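PDB 5M3C: diguanylate cyclase from Pseudomonas aeruginosa, which joins a GGDEF domain and an EAL domain in one chain and is modelled with guanosine-5'-triphosphate and calcium ions bound. Local coordinates for residues Ser19-Ala24 and Ile87-Gly92; Thr180-Ala185 and Ile229-Asp234; Glu282-Leu287 and Leu298-Thr303; Leu351-Ser356 and Ala369-Ile374. One frame throughout, in Å; residues are numbered along the deposited sequence.

Interaction 1 of 4, residues Ser19-Ala24 and Ile87-Gly92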
loop_
_atom_site.group_PDB
_atom_site.type_symbol
_atom_site.label_atom_id
_atom_site.label_comp_id
_atom_site.label_asym_id
_atom_site.label_seq_id
_atom_site.Cartn_x
_atom_site.Cartn_y
_atom_site.Cartn_z
ATOM N N SER B 19 1.596 20.881 44.748
ATOM C CA SER B 19 2.443 21.256 45.880
ATOM C C SER B 19 3.831 20.648 45.716
ATOM O O SER B 19 4.849 21.301 45.984
ATOM C CB SER B 19 1.824 20.799 47.206
ATOM O OG SER B 19 2.091 19.430 47.455
ATOM N N ARG B 20 3.865 19.397 45.262
ATOM C CA ARG B 20 5.124 18.691 45.057
ATOM C C ARG B 20 5.894 19.255 43.870
ATOM O O ARG B 20 7.124 19.194 43.838
ATOM C CB ARG B 20 4.877 17.192 44.888
ATOM C CG ARG B 20 4.717 16.485 46.223
ATOM C CD ARG B 20 3.741 15.323 46.169
ATOM N NE ARG B 20 4.381 14.080 45.760
ATOM C CZ ARG B 20 3.958 12.872 46.115
ATOM N NH1 ARG B 20 2.896 12.737 46.897
ATOM N NH2 ARG B 20 4.600 11.797 45.693
ATOM N N LEU B 21 5.175 19.809 42.900
ATOM C CA LEU B 21 5.825 20.509 41.796
ATOM C C LEU B 21 6.374 21.851 42.277
ATOM O O LEU B 21 7.510 22.220 41.961
ATOM C CB LEU B 21 4.849 20.723 40.637
ATOM C CG LEU B 21 5.377 21.537 39.450
ATOM C CD1 LEU B 21 6.707 21.000 38.945
ATOM C CD2 LEU B 21 4.355 21.552 38.326
ATOM N N ASN B 22 5.563 22.575 43.044
ATOM C CA ASN B 22 5.983 23.848 43.622
ATOM C C ASN B 22 7.228 23.679 44.482
ATOM O O ASN B 22 8.185 24.440 44.348
ATOM C CB ASN B 22 4.855 24.464 44.452
ATOM C CG ASN B 22 3.847 25.216 43.603
ATOM O OD1 ASN B 22 4.154 25.650 42.491
ATOM N ND2 ASN B 22 2.639 25.381 44.129
ATOM N N HIS B 23 7.220 22.681 45.362
ATOM C CA HIS B 23 8.379 22.429 46.217
ATOM C C HIS B 23 9.625 22.138 45.383
ATOM O O HIS B 23 10.707 22.646 45.675
ATOM C CB HIS B 23 8.115 21.268 47.177
ATOM C CG HIS B 23 9.326 20.838 47.945
ATOM N ND1 HIS B 23 9.960 21.658 48.853
ATOM C CD2 HIS B 23 10.021 19.674 47.941
ATOM C CE1 HIS B 23 10.994 21.020 49.373
ATOM N NE2 HIS B 23 11.051 19.813 48.838
ATOM N N ALA B 24 9.467 21.320 44.347
ATOM C CA ALA B 24 10.580 20.958 43.475
ATOM C C ALA B 24 11.165 22.194 42.802
ATOM O O ALA B 24 12.386 22.349 42.710
ATOM C CB ALA B 24 10.123 19.959 42.428
ATOM N N ILE B 87 -0.155 12.949 34.826
ATOM C CA ILE B 87 0.931 13.914 34.812
ATOM C C ILE B 87 2.043 13.438 35.731
ATOM O O ILE B 87 1.787 12.849 36.783
ATOM C CB ILE B 87 0.442 15.318 35.215
ATOM C CG1 ILE B 87 1.467 16.370 34.786
ATOM C CG2 ILE B 87 0.159 15.383 36.709
ATOM C CD1 ILE B 87 0.872 17.744 34.571
ATOM N N ILE B 88 3.280 13.690 35.319
ATOM C CA ILE B 88 4.442 13.132 35.993
ATOM C C ILE B 88 5.502 14.193 36.248
ATOM O O ILE B 88 5.673 15.119 35.455
ATOM C CB ILE B 88 5.060 11.998 35.155
ATOM C CG1 ILE B 88 4.046 10.869 34.976
ATOM C CG2 ILE B 88 6.323 11.464 35.813
ATOM C CD1 ILE B 88 4.460 9.835 33.953
ATOM N N LEU B 89 6.216 14.043 37.360
ATOM C CA LEU B 89 7.241 14.995 37.763
ATOM C C LEU B 89 8.562 14.266 37.986
ATOM O O LEU B 89 8.608 13.230 38.648
ATOM C CB LEU B 89 6.791 15.731 39.033
ATOM C CG LEU B 89 7.635 16.860 39.649
ATOM C CD1 LEU B 89 8.491 16.336 40.793
ATOM C CD2 LEU B 89 8.490 17.589 38.625
ATOM N N LEU B 90 9.626 14.804 37.400
ATOM C CA LEU B 90 10.975 14.284 37.591
ATOM C C LEU B 90 11.822 15.382 38.227
ATOM O O LEU B 90 12.368 16.240 37.527
ATOM C CB LEU B 90 11.570 13.837 36.255
ATOM C CG LEU B 90 10.710 12.858 35.446
ATOM C CD1 LEU B 90 11.343 12.591 34.091
ATOM C CD2 LEU B 90 10.491 11.552 36.196
ATOM N N PRO B 91 11.930 15.353 39.566
ATOM C CA PRO B 91 12.457 16.428 40.411
ATOM C C PRO B 91 13.955 16.627 40.268
ATOM O O PRO B 91 14.419 17.754 40.077
ATOM C CB PRO B 91 12.132 15.961 41.840
ATOM C CG PRO B 91 11.372 14.683 41.715
ATOM C CD PRO B 91 11.633 14.144 40.347
ATOM N N GLY B 92 14.700 15.537 40.380
ATOM C CA GLY B 92 16.145 15.593 40.271
ATOM C C GLY B 92 16.612 14.900 39.013
ATOM O O GLY B 92 16.410 13.696 38.844
#
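Helix 19-24 runs over strand 87-90 at 25° to it, with the same N-to-C sense, and the two axes come within 9.7 Å. The CA atoms of L21 and L89 lie 7.0 Å apart, while those of A24 and P91 approach to 5.8 Å. The contact centres on L89, whose CB points at the helix. Its CG stands anti to the backbone N (chi1 -176°), and the two methyls of the fork go to different helix residues. CD2 meets L21 CD1 at 3.9 Å, the two leucines crossing obliquely, and CD1 faces A24 CB at 4.3 Å. The CB of L21 is directed past the strand, and the end of its side chain closes on L89. Beyond the two segments, L21 also packs on V37 of the neighbouring strand 35-43, and L89 on T77. The strand belongs to the hairpin 77-90 of the GGDEF domain, at whose turn D84 binds a calcium ion. Helix 14-31 packs over the sheet here, touching strands 35-43, 77-82 and 85-90. Only methyl groups meet between the side chains, which means that shape and exclusion of water hold helix and strand together here, without the directional demand of a polar bond.

Interaction 2 of 4, residues Thr180-Ala185 and Ile229-Asp234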
loop_
_atom_site.group_PDB
_atom_site.type_symbol
_atom_site.label_atom_id
_atom_site.label_comp_id
_atom_site.label_asym_id
_atom_site.label_seq_id
_atom_site.Cartn_x
_atom_site.Cartn_y
_atom_site.Cartn_z
ATOM N N THR B 180 -14.326 23.806 16.601
ATOM C CA THR B 180 -15.605 24.385 17.012
ATOM C C THR B 180 -16.225 25.153 15.859
ATOM O O THR B 180 -17.428 25.054 15.600
ATOM C CB THR B 180 -15.450 25.345 18.207
ATOM O OG1 THR B 180 -14.324 26.203 17.993
ATOM C CG2 THR B 180 -15.250 24.575 19.496
ATOM N N GLU B 181 -15.391 25.917 15.165
ATOM C CA GLU B 181 -15.861 26.717 14.049
ATOM C C GLU B 181 -16.380 25.838 12.919
ATOM O O GLU B 181 -17.397 26.152 12.305
ATOM C CB GLU B 181 -14.754 27.644 13.549
ATOM C CG GLU B 181 -14.465 28.806 14.488
ATOM C CD GLU B 181 -15.730 29.463 15.014
ATOM O OE1 GLU B 181 -16.300 28.963 16.005
ATOM O OE2 GLU B 181 -16.152 30.486 14.440
ATOM N N LEU B 182 -15.691 24.736 12.647
ATOM C CA LEU B 182 -16.159 23.802 11.631
ATOM C C LEU B 182 -17.488 23.214 12.075
ATOM O O LEU B 182 -18.452 23.175 11.306
ATOM C CB LEU B 182 -15.138 22.684 11.395
ATOM C CG LEU B 182 -15.493 21.670 10.300
ATOM C CD1 LEU B 182 -15.710 22.347 8.955
ATOM C CD2 LEU B 182 -14.408 20.611 10.185
ATOM N N ARG B 183 -17.536 22.775 13.328
ATOM C CA ARG B 183 -18.744 22.179 13.886
ATOM C C ARG B 183 -19.920 23.141 13.747
ATOM O O ARG B 183 -21.028 22.734 13.398
ATOM C CB ARG B 183 -18.531 21.805 15.360
ATOM C CG ARG B 183 -19.157 20.475 15.755
ATOM C CD ARG B 183 -18.793 20.060 17.173
ATOM N NE ARG B 183 -17.521 19.339 17.241
ATOM C CZ ARG B 183 -17.378 18.037 16.998
ATOM N NH1 ARG B 183 -16.180 17.469 17.090
ATOM N NH2 ARG B 183 -18.429 17.299 16.658
ATOM N N ARG B 184 -19.669 24.421 14.012
ATOM C CA ARG B 184 -20.698 25.452 13.881
ATOM C C ARG B 184 -21.088 25.683 12.427
ATOM O O ARG B 184 -22.269 25.653 12.080
ATOM C CB ARG B 184 -20.207 26.761 14.487
ATOM C CG ARG B 184 -20.161 26.740 16.003
ATOM C CD ARG B 184 -19.580 28.019 16.573
ATOM N NE ARG B 184 -20.246 28.374 17.821
ATOM C CZ ARG B 184 -21.302 29.178 17.901
ATOM N NH1 ARG B 184 -21.811 29.733 16.807
ATOM N NH2 ARG B 184 -21.847 29.439 19.081
ATOM N N ALA B 185 -20.087 25.918 11.588
ATOM C CA ALA B 185 -20.302 26.195 10.174
ATOM C C ALA B 185 -21.119 25.086 9.531
ATOM O O ALA B 185 -22.005 25.335 8.703
ATOM C CB ALA B 185 -18.966 26.340 9.464
ATOM N N ILE B 229 -10.049 19.661 5.769
ATOM C CA ILE B 229 -10.560 18.302 5.563
ATOM C C ILE B 229 -9.869 17.300 6.492
ATOM O O ILE B 229 -10.530 16.453 7.106
ATOM C CB ILE B 229 -10.454 17.855 4.096
ATOM C CG1 ILE B 229 -11.425 18.672 3.243
ATOM C CG2 ILE B 229 -10.786 16.377 3.967
ATOM C CD1 ILE B 229 -11.279 18.450 1.753
ATOM N N PRO B 230 -8.538 17.397 6.613
ATOM C CA PRO B 230 -7.854 16.578 7.609
ATOM C C PRO B 230 -8.379 16.865 9.013
ATOM O O PRO B 230 -8.546 15.944 9.812
ATOM C CB PRO B 230 -6.389 17.009 7.480
ATOM C CG PRO B 230 -6.268 17.578 6.109
ATOM C CD PRO B 230 -7.598 18.211 5.823
ATOM N N LEU B 231 -8.633 18.140 9.301
ATOM C CA LEU B 231 -9.238 18.537 10.567
ATOM C C LEU B 231 -10.500 17.720 10.808
ATOM O O LEU B 231 -10.657 17.090 11.858
ATOM C CB LEU B 231 -9.579 20.026 10.540
ATOM C CG LEU B 231 -10.301 20.586 11.767
ATOM C CD1 LEU B 231 -9.369 20.600 12.964
ATOM C CD2 LEU B 231 -10.831 21.984 11.487
ATOM N N ALA B 232 -11.393 17.731 9.822
ATOM C CA ALA B 232 -12.639 16.978 9.903
ATOM C C ALA B 232 -12.358 15.495 10.116
ATOM O O ALA B 232 -12.950 14.863 10.995
ATOM C CB ALA B 232 -13.465 17.185 8.644
ATOM N N GLU B 233 -11.449 14.943 9.316
ATOM C CA GLU B 233 -11.053 13.543 9.479
ATOM C C GLU B 233 -10.541 13.273 10.899
ATOM O O GLU B 233 -10.893 12.265 11.512
ATOM C CB GLU B 233 -9.989 13.158 8.443
ATOM C CG GLU B 233 -10.541 12.993 7.030
ATOM C CD GLU B 233 -9.463 12.913 5.958
ATOM O OE1 GLU B 233 -8.283 13.198 6.258
ATOM O OE2 GLU B 233 -9.803 12.569 4.805
ATOM N N ASP B 234 -9.724 14.188 11.417
ATOM C CA ASP B 234 -9.126 14.034 12.744
ATOM C C ASP B 234 -10.170 14.090 13.853
ATOM O O ASP B 234 -10.175 13.236 14.737
ATOM C CB ASP B 234 -8.057 15.105 12.984
ATOM C CG ASP B 234 -7.382 14.970 14.344
ATOM O OD1 ASP B 234 -7.354 13.848 14.897
ATOM O OD2 ASP B 234 -6.870 15.987 14.862
#
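L182 and L231 both carry CG anti to the backbone N (chi1 -177° and 176°), which sends each isobutyl group from its own helix into the gap between helices 168-187 and 225-234. The contact is helix-to-helix packing in the EAL domain, a TIM-barrel-like fold, where helix 168-187 leads into the first barrel strand, 192-200. L182 does most of the work. Its CB points at the other helix, and a single methyl, CD2, serves two neighbours: it meets L231 CD2 at 4.0 Å and A232 CB as well. The two leucines do not meet end on; their side chains slide past each other in opposite directions, and the short side chain of A232 lets the tip of L182 come close to the helix surface. L182 and A232 also have the nearest CA atoms, 7.9 Å apart. Directly before L231, helix 225-234 is kinked at P230, whose N makes no bond to the preceding turn. L237, which touches both L182 and A232, and W215 of strand 206-217, against L182, extend the apolar patch. A polar tie flanks it: D234 forms a salt bridge with R175 on helix 168-187, so the same two helices are also joined by charge. The closest approach between the two segments is that of L182 CD2 to A232 CB, 3.9 Å.

Interaction 3 of 4, residues Glu282-Leu287 and Leu298-Thr303. With CA (calcium ion), chain H.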
loop_
_atom_site.group_PDB
_atom_site.type_symbol
_atom_site.label_atom_id
_atom_site.label_comp_id
_atom_site.label_asym_id
_atom_site.label_seq_id
_atom_site.Cartn_x
_atom_site.Cartn_y
_atom_site.Cartn_z
ATOM N N GLU B 282 -28.496 4.099 0.370
ATOM C CA GLU B 282 -29.872 4.387 0.762
ATOM C C GLU B 282 -30.065 5.892 0.868
ATOM O O GLU B 282 -31.043 6.448 0.368
ATOM C CB GLU B 282 -30.205 3.727 2.105
ATOM C CG GLU B 282 -30.666 2.277 2.005
ATOM C CD GLU B 282 -29.572 1.322 1.561
ATOM O OE1 GLU B 282 -29.850 0.107 1.478
ATOM O OE2 GLU B 282 -28.437 1.775 1.296
ATOM N N ARG B 283 -29.110 6.539 1.524
ATOM C CA ARG B 283 -29.139 7.979 1.726
ATOM C C ARG B 283 -28.972 8.744 0.419
ATOM O O ARG B 283 -29.662 9.730 0.175
ATOM C CB ARG B 283 -28.030 8.384 2.695
ATOM C CG ARG B 283 -27.641 9.849 2.613
ATOM C CD ARG B 283 -28.839 10.761 2.806
ATOM N NE ARG B 283 -28.457 11.987 3.494
ATOM C CZ ARG B 283 -29.274 13.006 3.727
ATOM N NH1 ARG B 283 -28.823 14.076 4.366
ATOM N NH2 ARG B 283 -30.539 12.963 3.324
ATOM N N LEU B 284 -28.040 8.300 -0.413
ATOM C CA LEU B 284 -27.792 8.965 -1.683
ATOM C C LEU B 284 -29.050 9.000 -2.533
ATOM O O LEU B 284 -29.412 10.035 -3.088
ATOM C CB LEU B 284 -26.670 8.266 -2.449
ATOM C CG LEU B 284 -25.436 9.134 -2.674
ATOM C CD1 LEU B 284 -24.332 8.332 -3.343
ATOM C CD2 LEU B 284 -25.805 10.347 -3.514
ATOM N N GLU B 285 -29.747 7.881 -2.590
ATOM C CA GLU B 285 -30.940 7.774 -3.405
ATOM C C GLU B 285 -31.937 8.776 -2.922
ATOM O O GLU B 285 -32.453 9.558 -3.682
ATOM C CB GLU B 285 -31.507 6.377 -3.203
ATOM C CG GLU B 285 -32.622 5.941 -4.128
ATOM C CD GLU B 285 -32.975 4.476 -3.956
ATOM O OE1 GLU B 285 -34.135 4.111 -4.164
ATOM O OE2 GLU B 285 -32.099 3.681 -3.608
ATOM N N GLN B 286 -32.126 8.899 -1.621
ATOM C CA GLN B 286 -33.091 9.876 -1.157
ATOM C C GLN B 286 -32.699 11.245 -1.551
ATOM O O GLN B 286 -33.525 12.025 -1.961
ATOM C CB GLN B 286 -33.183 9.887 0.337
ATOM C CG GLN B 286 -33.315 8.511 0.914
ATOM C CD GLN B 286 -33.931 8.540 2.283
ATOM O OE1 GLN B 286 -33.826 9.539 3.003
ATOM N NE2 GLN B 286 -34.585 7.447 2.655
ATOM N N LEU B 287 -31.426 11.551 -1.430
ATOM C CA LEU B 287 -30.992 12.911 -1.768
ATOM C C LEU B 287 -31.349 13.302 -3.193
ATOM O O LEU B 287 -31.689 14.455 -3.466
ATOM C CB LEU B 287 -29.481 13.056 -1.579
ATOM C CG LEU B 287 -28.999 13.268 -0.144
ATOM C CD1 LEU B 287 -27.518 13.603 -0.137
ATOM C CD2 LEU B 287 -29.799 14.368 0.534
ATOM N N LEU B 298 -25.492 12.968 -11.533
ATOM C CA LEU B 298 -24.498 13.082 -10.456
ATOM C C LEU B 298 -23.278 12.165 -10.636
ATOM O O LEU B 298 -23.413 10.964 -10.898
ATOM C CB LEU B 298 -25.158 12.790 -9.105
ATOM C CG LEU B 298 -24.230 12.654 -7.893
ATOM C CD1 LEU B 298 -23.777 14.015 -7.386
ATOM C CD2 LEU B 298 -24.925 11.878 -6.786
ATOM N N GLN B 299 -22.089 12.742 -10.474
ATOM C CA GLN B 299 -20.841 11.985 -10.564
ATOM C C GLN B 299 -20.059 12.039 -9.253
ATOM O O GLN B 299 -19.862 13.113 -8.675
ATOM C CB GLN B 299 -19.969 12.518 -11.704
ATOM C CG GLN B 299 -18.559 11.947 -11.724
ATOM C CD GLN B 299 -17.749 12.434 -12.911
ATOM O OE1 GLN B 299 -18.214 12.390 -14.049
ATOM N NE2 GLN B 299 -16.528 12.895 -12.653
ATOM N N LEU B 300 -19.611 10.874 -8.795
ATOM C CA LEU B 300 -18.826 10.778 -7.566
ATOM C C LEU B 300 -17.358 10.521 -7.875
ATOM O O LEU B 300 -17.002 9.467 -8.405
ATOM C CB LEU B 300 -19.364 9.661 -6.672
ATOM C CG LEU B 300 -20.807 9.840 -6.205
ATOM C CD1 LEU B 300 -21.291 8.586 -5.496
ATOM C CD2 LEU B 300 -20.938 11.058 -5.303
ATOM N N GLU B 301 -16.510 11.490 -7.543
ATOM C CA GLU B 301 -15.075 11.367 -7.770
ATOM C C GLU B 301 -14.418 10.728 -6.557
ATOM O O GLU B 301 -14.696 11.110 -5.427
ATOM C CB GLU B 301 -14.449 12.741 -8.029
ATOM C CG GLU B 301 -14.860 13.386 -9.344
ATOM C CD GLU B 301 -14.228 14.750 -9.550
ATOM O OE1 GLU B 301 -13.387 15.152 -8.718
ATOM O OE2 GLU B 301 -14.571 15.423 -10.543
ATOM N N ILE B 302 -13.546 9.755 -6.792
ATOM C CA ILE B 302 -12.842 9.096 -5.698
ATOM C C ILE B 302 -11.346 9.067 -5.982
ATOM O O ILE B 302 -10.922 8.700 -7.074
ATOM C CB ILE B 302 -13.358 7.663 -5.475
ATOM C CG1 ILE B 302 -14.887 7.638 -5.571
ATOM C CG2 ILE B 302 -12.888 7.139 -4.126
ATOM C CD1 ILE B 302 -15.514 6.315 -5.190
ATOM N N THR B 303 -10.552 9.457 -4.992
ATOM C CA THR B 303 -9.110 9.576 -5.170
ATOM C C THR B 303 -8.457 8.211 -5.396
ATOM O O THR B 303 -8.763 7.240 -4.700
ATOM C CB THR B 303 -8.453 10.287 -3.965
ATOM O OG1 THR B 303 -7.058 10.487 -4.220
ATOM C CG2 THR B 303 -8.621 9.477 -2.687
HETATM CA CA CA H . -11.864 16.324 -7.796
#
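L284 meets L300 tip to tip but crosses L298 at a slant, so one leucine of helix 280-291 engages two residues of strand 298-303. The arrangement is the helix-on-strand layer of the TIM-barrel-like EAL domain, in which helices coat the outside of the barrel sheet. The fork of L284 divides the work: CD1 reaches L300 CD1 at 3.7 Å, and CD2 rests on L298 CD2 at the same separation. The two strand leucines, two residues apart and both with CB toward the helix, differ in their first torsion. L298 has CG anti to the backbone N (chi1 171°), whereas in L300 the CG is anti to the carbonyl carbon (chi1 -61°). L321 of helix 312-324 packs on both L284 and L300, and L246 of helix 238-259 adds to the cover over L300, so the methyls are enclosed by three helices and the sheet. Between L300 and I302 the chain puts E301 on the other side of the strand, toward a calcium ion that E210, N269 and D331 also bind. The strand thus has an apolar outer face and a metal-binding inner one. E301 is extended beyond CG, and its OE2 is engaged in a salt bridge with K352. Of its two carboxylate oxygens OE1 coordinates, 2.1 Å from the calcium ion, while OE2 of E301 stays 4.0 Å away.

Interaction 4 of 4, residues Leu351-Ser356 and Ala369-Ile374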
loop_
_atom_site.group_PDB
_atom_site.type_symbol
_atom_site.label_atom_id
_atom_site.label_comp_id
_atom_site.label_asym_id
_atom_site.label_seq_id
_atom_site.Cartn_x
_atom_site.Cartn_y
_atom_site.Cartn_z
ATOM N N LEU B 351 -11.736 9.224 -15.926
ATOM C CA LEU B 351 -10.358 9.087 -15.465
ATOM C C LEU B 351 -9.735 10.481 -15.400
ATOM O O LEU B 351 -9.540 11.128 -16.430
ATOM C CB LEU B 351 -9.570 8.184 -16.426
ATOM C CG LEU B 351 -8.107 7.807 -16.139
ATOM C CD1 LEU B 351 -7.206 9.028 -16.014
ATOM C CD2 LEU B 351 -8.002 6.942 -14.897
ATOM N N LYS B 352 -9.423 10.946 -14.193
ATOM C CA LYS B 352 -8.901 12.302 -14.032
ATOM C C LYS B 352 -7.379 12.334 -13.877
ATOM O O LYS B 352 -6.827 11.839 -12.891
ATOM C CB LYS B 352 -9.572 12.983 -12.840
ATOM C CG LYS B 352 -11.088 12.850 -12.841
ATOM C CD LYS B 352 -11.753 13.943 -12.021
ATOM C CE LYS B 352 -11.677 15.288 -12.727
ATOM N NZ LYS B 352 -12.448 16.344 -12.015
ATOM N N ILE B 353 -6.710 12.936 -14.858
ATOM C CA ILE B 353 -5.252 13.021 -14.860
ATOM C C ILE B 353 -4.779 14.030 -13.820
ATOM O O ILE B 353 -5.196 15.186 -13.840
ATOM C CB ILE B 353 -4.707 13.449 -16.236
ATOM C CG1 ILE B 353 -5.308 12.579 -17.344
ATOM C CG2 ILE B 353 -3.187 13.369 -16.249
ATOM C CD1 ILE B 353 -4.840 12.942 -18.737
ATOM N N ASP B 354 -3.901 13.589 -12.923
ATOM C CA ASP B 354 -3.398 14.434 -11.839
ATOM C C ASP B 354 -2.820 15.754 -12.350
ATOM O O ASP B 354 -2.282 15.825 -13.454
ATOM C CB ASP B 354 -2.332 13.685 -11.037
ATOM C CG ASP B 354 -1.992 14.374 -9.727
ATOM O OD1 ASP B 354 -2.887 14.488 -8.863
ATOM O OD2 ASP B 354 -0.827 14.791 -9.559
ATOM N N LYS B 355 -2.925 16.791 -11.525
ATOM C CA LYS B 355 -2.495 18.137 -11.898
ATOM C C LYS B 355 -0.982 18.249 -12.079
ATOM O O LYS B 355 -0.498 19.191 -12.707
ATOM C CB LYS B 355 -2.958 19.147 -10.843
ATOM N N SER B 356 -0.237 17.295 -11.533
ATOM C CA SER B 356 1.221 17.344 -11.591
ATOM C C SER B 356 1.756 17.113 -13.008
ATOM O O SER B 356 2.745 17.727 -13.414
ATOM C CB SER B 356 1.826 16.318 -10.629
ATOM O OG SER B 356 1.464 14.995 -10.989
ATOM N N ALA B 369 5.174 12.372 -21.598
ATOM C CA ALA B 369 5.139 10.923 -21.797
ATOM C C ALA B 369 4.045 10.274 -20.958
ATOM O O ALA B 369 3.276 9.445 -21.448
ATOM C CB ALA B 369 6.490 10.316 -21.452
ATOM N N ILE B 370 3.986 10.662 -19.688
ATOM C CA ILE B 370 2.997 10.126 -18.763
ATOM C C ILE B 370 1.583 10.523 -19.159
ATOM O O ILE B 370 0.682 9.694 -19.147
ATOM C CB ILE B 370 3.253 10.612 -17.326
ATOM C CG1 ILE B 370 4.660 10.219 -16.874
ATOM C CG2 ILE B 370 2.208 10.042 -16.381
ATOM C CD1 ILE B 370 5.002 8.765 -17.123
ATOM N N THR B 371 1.385 11.793 -19.497
ATOM C CA THR B 371 0.069 12.265 -19.909
ATOM C C THR B 371 -0.363 11.535 -21.176
ATOM O O THR B 371 -1.523 11.156 -21.325
ATOM C CB THR B 371 0.062 13.786 -20.160
ATOM O OG1 THR B 371 0.479 14.472 -18.972
ATOM C CG2 THR B 371 -1.329 14.259 -20.553
ATOM N N ARG B 372 0.587 11.334 -22.082
ATOM C CA ARG B 372 0.322 10.636 -23.334
ATOM C C ARG B 372 0.006 9.167 -23.046
ATOM O O ARG B 372 -0.823 8.553 -23.715
ATOM C CB ARG B 372 1.537 10.762 -24.257
ATOM C CG ARG B 372 1.219 10.897 -25.739
ATOM C CD ARG B 372 2.248 11.790 -26.424
ATOM N NE ARG B 372 3.587 11.620 -25.859
ATOM C CZ ARG B 372 4.550 12.538 -25.908
ATOM N NH1 ARG B 372 4.339 13.709 -26.499
ATOM N NH2 ARG B 372 5.730 12.286 -25.357
ATOM N N ALA B 373 0.666 8.614 -22.032
ATOM C CA ALA B 373 0.431 7.235 -21.617
ATOM C C ALA B 373 -0.949 7.061 -20.991
ATOM O O ALA B 373 -1.689 6.145 -21.342
ATOM C CB ALA B 373 1.507 6.797 -20.637
ATOM N N ILE B 374 -1.284 7.945 -20.061
ATOM C CA ILE B 374 -2.560 7.886 -19.358
ATOM C C ILE B 374 -3.741 7.974 -20.319
ATOM O O ILE B 374 -4.739 7.279 -20.142
ATOM C CB ILE B 374 -2.681 9.023 -18.328
ATOM C CG1 ILE B 374 -1.632 8.858 -17.230
ATOM C CG2 ILE B 374 -4.071 9.039 -17.715
ATOM C CD1 ILE B 374 -1.588 10.013 -16.254
#
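D354 OD2 accepts two bonds from S356, one from the backbone and one from the side chain. S356 OG donates over 2.7 Å to the anti lone pair of D354 OD2. S356 N reaches the same oxygen at 3.2 Å from above the carboxylate plane, which makes D354 an N-cap for the short helix that follows strand 350-353. Segments 351-353 and 369-374, a strand and a helix of the TIM-barrel-like domain, run nearly antiparallel (173°), their axes coming within 10.1 Å. I374 contributes most from the helix. Its CG2 meets L351 CD1 at 3.6 Å, the two side chains crossing at about a right angle, and touches I353 CG1 as well. The longer branch of I374 ends in CD1, which lies against I353 CG2 at 3.7 Å. One turn back, T371 turns CG2 to I353 CD1 at 4.2 Å, its OG1 being bonded to D367 O within the helix. Residues A369, I370 and A373 pack against K344, L340 and S380 of the second subunit, so this helix lies between its own barrel and the partner chain. Across the contact itself the grip is wholly apolar; the polar bonds are local, fixing the turn after the strand, while the methyls of branched side chains hold the helix to the strand.

All four contacts are buried and apolar, but they serve different parts of the chain. Interaction 1 lies in the GGDEF domain, about 56 Å from interaction 3 and 59 Å from interaction 4 between centres, on the opposite side of the chain's centre; interactions 2 to 4 belong to the EAL domain. Interaction 2 joins two helices, whereas the others set a helix on a strand, roughly parallel in interaction 1 and nearly antiparallel in interaction 4. Interactions 3 and 4 share one sheet: apolar side chains meet helices on its outer side, and E301 and K352 meet on its inner side, by the calcium ion. Interaction 4 alone adjoins the second subunit.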